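Local coordinates for protein anti-sigma-E factor RseA (Escherichia coli, PDB 1OR7) that holds the extracytoplasmic-function sigma factor sigma-E inactive as its anti-sigma factor, through this N-terminal cytoplasmic domain, until regulated proteolysis releases it, at residues B[20-23]-B[24-28]; B[7-11]-B[12-16]; B[35-38]-B[39-42]. One frame throughout, in Å; residues are numbered along the deposited sequence. Where two conformers were deposited one is given.

Interaction 1. Residues B[20-23]-B[24-28]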
ATOM      1  N   LEU B  20       9.350   6.951 -14.177  1.00 14.87           N
ATOM      2  CA  LEU B  20       9.252   7.218 -12.760  1.00 16.24           C
ATOM      3  C   LEU B  20       9.118   8.727 -12.546  1.00 15.73           C
ATOM      4  O   LEU B  20       8.268   9.187 -11.776  1.00 16.22           O
ATOM      5  CB  LEU B  20      10.460   6.650 -12.026  1.00 17.51           C
ATOM      6  CG  LEU B  20      10.221   5.456 -11.085  1.00 20.50           C
ATOM      7  CD1 LEU B  20       8.930   4.791 -11.304  1.00 24.36           C
ATOM      8  CD2 LEU B  20      11.314   4.459 -11.276  1.00 24.37           C
ATOM      9  N   ASN B  21       9.930   9.500 -13.256  1.00 15.61           N
ATOM     10  CA  ASN B  21       9.849  10.945 -13.171  1.00 15.17           C
ATOM     11  C   ASN B  21       8.471  11.472 -13.522  1.00 15.02           C
ATOM     12  O   ASN B  21       7.900  12.265 -12.792  1.00 14.95           O
ATOM     13  CB  ASN B  21      10.849  11.600 -14.123  1.00 15.60           C
ATOM     14  CG  ASN B  21      10.945  13.110 -13.914  1.00 14.86           C
ATOM     15  OD1 ASN B  21      11.569  13.561 -12.962  1.00 17.60           O
ATOM     16  ND2 ASN B  21      10.325  13.889 -14.801  1.00 13.66           N
ATOM     17  N   GLU B  22       7.943  11.071 -14.667  1.00 14.98           N
ATOM     18  CA  GLU B  22       6.629  11.568 -15.083  1.00 15.45           C
ATOM     19  C   GLU B  22       5.608  11.257 -13.993  1.00 14.41           C
ATOM     20  O   GLU B  22       4.800  12.111 -13.649  1.00 13.58           O
ATOM     21  CB  GLU B  22       6.184  10.903 -16.377  1.00 15.57           C
ATOM     22  CG  GLU B  22       5.237  11.650 -17.341  0.50 15.63           C
ATOM     23  CD  GLU B  22       5.070  13.161 -17.146  0.50 15.05           C
ATOM     24  OE1 GLU B  22       6.084  13.887 -17.189  0.50 14.24           O
ATOM     25  OE2 GLU B  22       3.904  13.628 -17.003  0.50 11.79           O
ATOM     26  N   LEU B  23       5.661  10.043 -13.456  1.00 14.51           N
ATOM     27  CA  LEU B  23       4.744   9.625 -12.387  1.00 14.99           C
ATOM     28  C   LEU B  23       4.820  10.591 -11.211  1.00 15.41           C
ATOM     29  O   LEU B  23       3.815  11.151 -10.783  1.00 15.48           O
ATOM     30  CB  LEU B  23       5.052   8.192 -11.937  1.00 14.72           C
ATOM     31  CG  LEU B  23       4.387   7.737 -10.649  1.00 15.21           C
ATOM     32  CD1 LEU B  23       2.894   7.874 -10.776  1.00 14.93           C
ATOM     33  CD2 LEU B  23       4.769   6.311 -10.293  1.00 16.42           C
ATOM     34  N   ALA B  24       6.024  10.821 -10.711  1.00 16.46           N
ATOM     35  CA  ALA B  24       6.249  11.757  -9.594  1.00 16.62           C
ATOM     36  C   ALA B  24       5.759  13.199  -9.817  1.00 17.41           C
ATOM     37  O   ALA B  24       5.605  13.961  -8.847  1.00 17.75           O
ATOM     38  CB  ALA B  24       7.734  11.806  -9.291  1.00 17.16           C
ATOM     39  N   HIS B  25       5.569  13.593 -11.077  1.00 16.63           N
ATOM     40  CA  HIS B  25       5.162  14.949 -11.392  1.00 16.49           C
ATOM     41  C   HIS B  25       3.807  15.035 -12.094  1.00 16.40           C
ATOM     42  O   HIS B  25       3.459  16.093 -12.617  1.00 16.14           O
ATOM     43  CB  HIS B  25       6.248  15.620 -12.251  1.00 16.41           C
ATOM     44  CG  HIS B  25       7.539  15.801 -11.523  1.00 17.13           C
ATOM     45  ND1 HIS B  25       7.777  16.880 -10.695  1.00 17.91           N
ATOM     46  CD2 HIS B  25       8.642  15.020 -11.454  1.00 16.86           C
ATOM     47  CE1 HIS B  25       8.980  16.765 -10.163  1.00 17.87           C
ATOM     48  NE2 HIS B  25       9.519  15.638 -10.594  1.00 18.72           N
ATOM     49  N   ASN B  26       3.038  13.945 -12.126  1.00 15.33           N
ATOM     50  CA  ASN B  26       1.748  13.971 -12.825  1.00 15.04           C
ATOM     51  C   ASN B  26       0.646  13.585 -11.844  1.00 14.80           C
ATOM     52  O   ASN B  26       0.543  12.423 -11.416  1.00 13.58           O
ATOM     53  CB  ASN B  26       1.774  13.036 -14.049  1.00 15.32           C
ATOM     54  CG  ASN B  26       0.450  13.030 -14.837  1.00 16.30           C
ATOM     55  OD1 ASN B  26      -0.654  12.922 -14.273  1.00 12.83           O
ATOM     56  ND2 ASN B  26       0.566  13.104 -16.156  1.00 19.40           N
ATOM     57  N   PRO B  27      -0.159  14.558 -11.457  1.00 14.42           N
ATOM     58  CA  PRO B  27      -1.235  14.296 -10.502  1.00 15.02           C
ATOM     59  C   PRO B  27      -2.162  13.169 -10.944  1.00 15.34           C
ATOM     60  O   PRO B  27      -2.531  12.356 -10.113  1.00 14.58           O
ATOM     61  CB  PRO B  27      -1.967  15.647 -10.401  1.00 15.13           C
ATOM     62  CG  PRO B  27      -0.932  16.655 -10.795  1.00 15.50           C
ATOM     63  CD  PRO B  27      -0.088  15.983 -11.845  1.00 15.11           C
ATOM     64  N   GLU B  28      -2.496  13.083 -12.226  1.00 16.15           N
ATOM     65  CA  GLU B  28      -3.435  12.063 -12.660  1.00 17.00           C
ATOM     66  C   GLU B  28      -2.806  10.679 -12.554  1.00 16.47           C
ATOM     67  O   GLU B  28      -3.468   9.719 -12.164  1.00 16.18           O
ATOM     68  CB  GLU B  28      -3.940  12.360 -14.075  1.00 18.31           C
ATOM     69  CG  GLU B  28      -4.885  11.295 -14.614  1.00 22.03           C
ATOM     70  CD  GLU B  28      -5.210  11.472 -16.093  1.00 28.25           C
ATOM     71  OE1 GLU B  28      -4.747  12.465 -16.716  1.00 31.52           O
ATOM     72  OE2 GLU B  28      -5.924  10.597 -16.639  1.00 32.49           O
TER
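Asn26 reaches back over the end of helix 17-24 with its CB, which lies 3.2 Å from Glu22 O. With CG anti to the backbone N (chi1 -179°), the amide is brought up to the Glu22 carboxylate. CG comes within 4.1 Å of Glu22 OE2; beyond it ND2 and OD1 go to different partners. ND2 points at Glu22 OE2, 3.5 Å away, with the amide and carboxylate planes almost perpendicular; this bond is weak, and doubtful too, since Glu22 was deposited in two conformers. OD1 turns the other way, accepting a weak bond from Glu28 N at 2.8 Å and a further one from Met29 N.

Beside this side chain the helix tightens before it ends. Ala24 N still makes a straight helical bond to Leu20 O (3.0 Å), whereas His25 N bonds to Glu22 O and Asn26 N to Leu23 O, both reaching three residues back. The ring of His25 brings an edge to the helix end: Asn21 O lies at that edge, in the plane of the ring, 3.2 Å from His25 CD2.

On the buried side Leu20 and Leu23 face Leu9, and Leu23 also meets Met29 and Trp33. This is a short link between two helices: one closes in a tightened last turn, and Asn26 serves as N-cap of helix 27-44, with Pro27 following as its first residue.

Interaction 2. Residues B[7-11]-B[12-16]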
ATOM      1  N   SER B   7       0.734   0.868 -15.313  1.00 12.10           N
ATOM      2  CA  SER B   7       0.421  -0.507 -14.968  1.00 11.11           C
ATOM      3  C   SER B   7       1.678  -1.372 -15.033  1.00 10.89           C
ATOM      4  O   SER B   7       1.937  -2.162 -14.147  1.00 11.07           O
ATOM      5  CB  SER B   7      -0.603  -1.066 -15.943  1.00 10.65           C
ATOM      6  OG  SER B   7      -1.136  -2.279 -15.477  1.00  8.44           O
ATOM      7  N   ALA B   8       2.451  -1.259 -16.100  1.00 11.02           N
ATOM      8  CA  ALA B   8       3.682  -2.049 -16.187  1.00 11.00           C
ATOM      9  C   ALA B   8       4.690  -1.696 -15.087  1.00 11.46           C
ATOM     10  O   ALA B   8       5.319  -2.584 -14.474  1.00  9.99           O
ATOM     11  CB  ALA B   8       4.318  -1.932 -17.589  1.00 10.70           C
ATOM     12  N   LEU B   9       4.837  -0.400 -14.817  1.00 11.75           N
ATOM     13  CA  LEU B   9       5.752   0.063 -13.782  1.00 12.80           C
ATOM     14  C   LEU B   9       5.434  -0.524 -12.385  1.00 12.88           C
ATOM     15  O   LEU B   9       6.303  -1.017 -11.686  1.00 13.64           O
ATOM     16  CB  LEU B   9       5.659   1.575 -13.721  1.00 13.08           C
ATOM     17  CG  LEU B   9       6.640   2.306 -12.833  1.00 17.10           C
ATOM     18  CD1 LEU B   9       8.014   2.240 -13.445  1.00 18.44           C
ATOM     19  CD2 LEU B   9       6.173   3.753 -12.690  1.00 20.22           C
ATOM     20  N   MET B  10       4.184  -0.507 -11.989  1.00 12.59           N
ATOM     21  CA  MET B  10       3.838  -1.008 -10.661  1.00 14.29           C
ATOM     22  C   MET B  10       4.061  -2.524 -10.553  1.00 13.93           C
ATOM     23  O   MET B  10       4.083  -3.069  -9.455  1.00 13.75           O
ATOM     24  CB  MET B  10       2.411  -0.695 -10.341  1.00 14.48           C
ATOM     25  CG  MET B  10       1.533  -1.791 -10.816  1.00 20.43           C
ATOM     26  SD  MET B  10      -0.202  -1.314 -10.359  1.00 32.92           S
ATOM     27  CE  MET B  10      -0.390  -2.011  -8.469  1.00 23.86           C
ATOM     28  N   ASP B  11       4.252  -3.186 -11.688  1.00 12.78           N
ATOM     29  CA  ASP B  11       4.522  -4.615 -11.709  1.00 12.71           C
ATOM     30  C   ASP B  11       6.020  -4.930 -11.844  1.00 12.57           C
ATOM     31  O   ASP B  11       6.415  -6.094 -11.973  1.00 12.04           O
ATOM     32  CB  ASP B  11       3.807  -5.252 -12.886  1.00 11.93           C
ATOM     33  CG  ASP B  11       2.322  -5.455 -12.652  1.00 13.91           C
ATOM     34  OD1 ASP B  11       1.898  -5.657 -11.478  1.00 10.04           O
ATOM     35  OD2 ASP B  11       1.518  -5.463 -13.611  1.00 11.06           O
ATOM     36  N   GLY B  12       6.833  -3.897 -11.883  1.00 12.35           N
ATOM     37  CA  GLY B  12       8.267  -4.067 -11.987  1.00 12.77           C
ATOM     38  C   GLY B  12       8.678  -4.460 -13.377  1.00 12.34           C
ATOM     39  O   GLY B  12       9.806  -4.891 -13.598  1.00 13.12           O
ATOM     40  N   GLU B  13       7.767  -4.300 -14.321  1.00 12.47           N
ATOM     41  CA  GLU B  13       8.016  -4.787 -15.651  1.00 13.96           C
ATOM     42  C   GLU B  13       8.678  -3.731 -16.525  1.00 15.12           C
ATOM     43  O   GLU B  13       9.099  -4.039 -17.612  1.00 16.81           O
ATOM     44  CB  GLU B  13       6.734  -5.321 -16.272  1.00 12.94           C
ATOM     45  CG  GLU B  13       6.215  -6.569 -15.555  1.00 12.71           C
ATOM     46  CD  GLU B  13       6.949  -7.859 -15.941  1.00 11.70           C
ATOM     47  OE1 GLU B  13       7.631  -7.871 -16.966  1.00  9.27           O
ATOM     48  OE2 GLU B  13       6.843  -8.862 -15.203  1.00 13.09           O
ATOM     49  N   THR B  14       8.728  -2.489 -16.063  1.00 17.21           N
ATOM     50  CA  THR B  14       9.581  -1.476 -16.663  1.00 18.37           C
ATOM     51  C   THR B  14      10.137  -0.687 -15.502  1.00 19.69           C
ATOM     52  O   THR B  14       9.460  -0.500 -14.499  1.00 19.81           O
ATOM     53  CB  THR B  14       8.863  -0.541 -17.630  1.00 18.87           C
ATOM     54  OG1 THR B  14       9.766   0.513 -17.980  1.00 20.64           O
ATOM     55  CG2 THR B  14       7.714   0.209 -16.987  1.00 19.06           C
ATOM     56  N   LEU B  15      11.381  -0.263 -15.614  1.00 20.84           N
ATOM     57  CA  LEU B  15      11.996   0.511 -14.550  1.00 22.38           C
ATOM     58  C   LEU B  15      12.537   1.818 -15.109  1.00 22.94           C
ATOM     59  O   LEU B  15      13.480   2.390 -14.565  1.00 24.14           O
ATOM     60  CB  LEU B  15      13.152  -0.270 -13.939  1.00 22.86           C
ATOM     61  CG  LEU B  15      12.794  -1.562 -13.222  1.00 24.69           C
ATOM     62  CD1 LEU B  15      14.064  -2.206 -12.694  1.00 25.97           C
ATOM     63  CD2 LEU B  15      11.840  -1.276 -12.106  1.00 25.36           C
ATOM     64  N   ASP B  16      11.933   2.285 -16.192  1.00 22.62           N
ATOM     65  CA  ASP B  16      12.392   3.483 -16.877  1.00 22.58           C
ATOM     66  C   ASP B  16      12.321   4.741 -16.005  1.00 21.64           C
ATOM     67  O   ASP B  16      11.265   5.145 -15.535  1.00 19.96           O
ATOM     68  CB  ASP B  16      11.564   3.666 -18.140  1.00 23.43           C
ATOM     69  CG  ASP B  16      12.134   4.707 -19.054  1.00 26.43           C
ATOM     70  OD1 ASP B  16      13.293   4.548 -19.482  1.00 33.28           O
ATOM     71  OD2 ASP B  16      11.512   5.722 -19.409  1.00 29.20           O
TER
HETATM   72  O   HOH W   1       5.832  -8.610 -12.488  1.00 31.79           O
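Ala8 O is gripped by two backbone N-H groups that come from opposite faces of its carbonyl plane. Glu13 N lies 3.0 Å from Ala8 O on one side, and Asp11 N approaches from the other. One residue further on, Gly12 N bonds to Leu9 O at 2.9 Å. The nested pair, Glu13 to Ala8 outside and Gly12 to Leu9 inside, is a Schellman motif: it ends helix 3-10 and turns the chain back past it. Gly12 makes the turn with a phi of 75°, a value that favours glycine.

Beyond the turn, Thr14 packs its methyl onto the last helical turn. Its OG1 is anti to the backbone N (chi1 171°), which puts CG2 in the crowded position between N and the carbonyl carbon and presses it against the backbone of Leu9, 3.7 Å from Leu9 N. Ala8 CB and Leu9 CB touch the same methyl. Leu9 CD1 in turn lies 3.3 Å from Thr14 O, a buried oxygen with no polar partner in the model. Thr14 OG1 accepts a weak bond from Asp16 N, just ahead of helix 17-24, whose N-cap is Asp16.

Glu13 also folds over the turn. Its CG, anti to the carbonyl carbon (chi1 -66°), sits 3.8 Å from Asp11 CB; the bend at chi2 then sets the course of the carboxylate. A water donates to both Asp11 O (2.6 Å) and Glu13 OE2, while the same OE2 bonds to the backbone of the bound sigma-E chain. The Asp11 carboxylate is spent on partners beyond the turn: OD1 forms salt bridges with Arg40 and with basic side chains of sigma-E, and OD2 bonds to an aromatic side chain of sigma-E.

Interaction 3. Residues B[35-38]-B[39-42]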
ATOM      1  N   SER B  35      -4.852   4.286  -6.892  1.00 10.98           N
ATOM      2  CA  SER B  35      -5.987   3.389  -7.125  1.00 11.85           C
ATOM      3  C   SER B  35      -5.570   1.950  -7.416  1.00 10.83           C
ATOM      4  O   SER B  35      -6.126   1.026  -6.844  1.00 10.42           O
ATOM      5  CB  SER B  35      -6.856   3.893  -8.270  1.00 11.78           C
ATOM      6  OG  SER B  35      -7.515   5.012  -7.818  1.00 16.01           O
ATOM      7  N   TYR B  36      -4.589   1.774  -8.291  1.00 10.39           N
ATOM      8  CA  TYR B  36      -4.131   0.428  -8.664  1.00 10.28           C
ATOM      9  C   TYR B  36      -3.495  -0.317  -7.484  1.00 10.42           C
ATOM     10  O   TYR B  36      -3.647  -1.525  -7.368  1.00 10.17           O
ATOM     11  CB  TYR B  36      -3.145   0.452  -9.857  1.00  9.51           C
ATOM     12  CG  TYR B  36      -3.732   0.810 -11.218  1.00 11.33           C
ATOM     13  CD1 TYR B  36      -5.090   1.075 -11.395  1.00 12.44           C
ATOM     14  CD2 TYR B  36      -2.906   0.932 -12.338  1.00 15.07           C
ATOM     15  CE1 TYR B  36      -5.607   1.434 -12.654  1.00 12.11           C
ATOM     16  CE2 TYR B  36      -3.423   1.279 -13.598  1.00 12.62           C
ATOM     17  CZ  TYR B  36      -4.761   1.518 -13.739  1.00 13.82           C
ATOM     18  OH  TYR B  36      -5.243   1.845 -14.985  1.00 16.40           O
ATOM     19  N   HIS B  37      -2.775   0.395  -6.630  1.00 10.64           N
ATOM     20  CA  HIS B  37      -2.213  -0.215  -5.448  1.00 10.69           C
ATOM     21  C   HIS B  37      -3.350  -0.567  -4.441  1.00 10.74           C
ATOM     22  O   HIS B  37      -3.293  -1.624  -3.829  1.00 10.23           O
ATOM     23  CB  HIS B  37      -1.090   0.634  -4.848  1.00 10.56           C
ATOM     24  CG  HIS B  37       0.215   0.509  -5.583  1.00 10.81           C
ATOM     25  ND1 HIS B  37       0.565   1.334  -6.630  1.00 10.75           N
ATOM     26  CD2 HIS B  37       1.262  -0.338  -5.410  1.00 10.44           C
ATOM     27  CE1 HIS B  37       1.759   0.985  -7.082  1.00 13.13           C
ATOM     28  NE2 HIS B  37       2.207  -0.022  -6.357  1.00  8.97           N
ATOM     29  N   LEU B  38      -4.419   0.228  -4.367  1.00 11.83           N
ATOM     30  CA  LEU B  38      -5.557  -0.126  -3.498  1.00 12.20           C
ATOM     31  C   LEU B  38      -6.174  -1.448  -3.993  1.00 13.28           C
ATOM     32  O   LEU B  38      -6.419  -2.377  -3.205  1.00 13.47           O
ATOM     33  CB  LEU B  38      -6.601   0.985  -3.453  1.00 12.56           C
ATOM     34  CG  LEU B  38      -7.872   0.731  -2.613  1.00 12.39           C
ATOM     35  CD1 LEU B  38      -7.529   0.447  -1.174  1.00 14.79           C
ATOM     36  CD2 LEU B  38      -8.776   1.919  -2.692  1.00 14.24           C
ATOM     37  N   ILE B  39      -6.369  -1.557  -5.307  1.00 12.64           N
ATOM     38  CA  ILE B  39      -6.875  -2.794  -5.908  1.00 12.28           C
ATOM     39  C   ILE B  39      -5.970  -3.967  -5.586  1.00 12.39           C
ATOM     40  O   ILE B  39      -6.469  -5.021  -5.200  1.00 12.08           O
ATOM     41  CB  ILE B  39      -7.045  -2.627  -7.420  1.00 11.67           C
ATOM     42  CG1 ILE B  39      -8.243  -1.722  -7.681  1.00 13.62           C
ATOM     43  CG2 ILE B  39      -7.287  -3.955  -8.116  1.00 12.34           C
ATOM     44  CD1 ILE B  39      -8.289  -1.145  -9.071  1.00 15.10           C
ATOM     45  N   ARG B  40      -4.654  -3.804  -5.739  1.00 11.60           N
ATOM     46  CA  ARG B  40      -3.719  -4.863  -5.372  1.00 11.87           C
ATOM     47  C   ARG B  40      -3.886  -5.273  -3.897  1.00 12.43           C
ATOM     48  O   ARG B  40      -3.938  -6.478  -3.561  1.00 11.65           O
ATOM     49  CB  ARG B  40      -2.278  -4.426  -5.620  1.00 11.73           C
ATOM     50  CG  ARG B  40      -1.205  -5.251  -4.929  1.00 14.22           C
ATOM     51  CD  ARG B  40       0.227  -4.854  -5.304  1.00 15.39           C
ATOM     52  NE  ARG B  40       0.423  -5.112  -6.713  1.00 13.35           N
ATOM     53  CZ  ARG B  40       1.433  -4.729  -7.422  1.00 14.40           C
ATOM     54  NH1 ARG B  40       2.438  -4.043  -6.885  1.00 15.50           N
ATOM     55  NH2 ARG B  40       1.468  -5.080  -8.695  1.00 15.07           N
ATOM     56  N   ASP B  41      -3.953  -4.284  -3.014  1.00 12.36           N
ATOM     57  CA  ASP B  41      -4.022  -4.594  -1.600  1.00 13.21           C
ATOM     58  C   ASP B  41      -5.314  -5.363  -1.298  1.00 13.41           C
ATOM     59  O   ASP B  41      -5.296  -6.346  -0.553  1.00 14.06           O
ATOM     60  CB  ASP B  41      -3.914  -3.333  -0.782  1.00 12.67           C
ATOM     61  CG  ASP B  41      -2.534  -2.676  -0.872  1.00 14.56           C
ATOM     62  OD1 ASP B  41      -1.529  -3.306  -1.324  1.00 10.11           O
ATOM     63  OD2 ASP B  41      -2.387  -1.495  -0.489  1.00 17.28           O
ATOM     64  N   SER B  42      -6.415  -4.927  -1.895  1.00 13.15           N
ATOM     65  CA  SER B  42      -7.702  -5.578  -1.717  1.00 14.16           C
ATOM     66  C   SER B  42      -7.636  -7.008  -2.185  1.00 14.30           C
ATOM     67  O   SER B  42      -8.029  -7.901  -1.468  1.00 13.81           O
ATOM     68  CB  SER B  42      -8.809  -4.848  -2.471  1.00 13.88           C
ATOM     69  OG  SER B  42     -10.089  -5.423  -2.195  1.00 15.04           O
TER
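His37 and Arg40 stand side by side on one face of helix 27-44. NE2 of His37 and NH1 of Arg40 are 4.1 Å apart, with ring and guanidinium planes turned 79° against each other, and each has firmer partners. His37 ND1 bonds to Trp33 O and NE2 to a basic side chain of sigma-E, which is consistent with an uncharged ring. Arg40 runs out extended, bends at chi3 and delivers NH2 to Asp11, while its NE pairs with an acidic side chain of sigma-E.

The main-chain bonds are regular alpha-helical, each reaching four residues back: Ile39 N to Ser35 O at 3.0 Å, Arg40 N to Tyr36 O, Asp41 N to His37 O, and Ser42 N to Leu38 O at 2.9 Å. This helix, the longest of the N-terminal anti-sigma domain of RseA, reaches sigma-E from much of its circumference: Tyr36 OH bonds to an acidic side chain of that chain and Ile39 packs on an apolar one.

Among van der Waals contacts, Asp41 packs back on its own helix. Its CG, turned beside its own backbone N (chi1 -68°), lies 3.2 Å from His37 O, which sits over the carboxylate face, 3.5 Å from both OD1 and OD2; all three are acceptors, so this is a contact and not a bond. Asp41 also packs on Thr47 and a polar side chain of sigma-E. An alanine here lacks the carboxylate and would probably leave His37 O uncovered and thin the contact with these neighbours. Ile39 lays CG1 3.6 Å from Ser35 O, and Leu38 leans on Phe53.

Overall arrangement
From the N terminus, helix 3-10 ends in interaction 2, whose turn starts the loop to helix 17-24. Interaction 1 passes the chain from that helix into helix 27-44. Interaction 3 lies within that helix and closes no loop, its centre about 18 Å from that of interaction 1. The three follow in series; none nests or crosses. Contacts in space tie them together. Leu9 of interaction 2 meets Leu20 and Leu23 of interaction 1, joining the first two helices. Met10 packs on Tyr36 and His37 of interaction 3, and the Asp11–Arg40 salt bridge and a probable hydrogen bond, Arg40 NH1 to Met10 O, also join the end of helix 3-10 to helix 27-44. Interactions 1 and 3 do not touch.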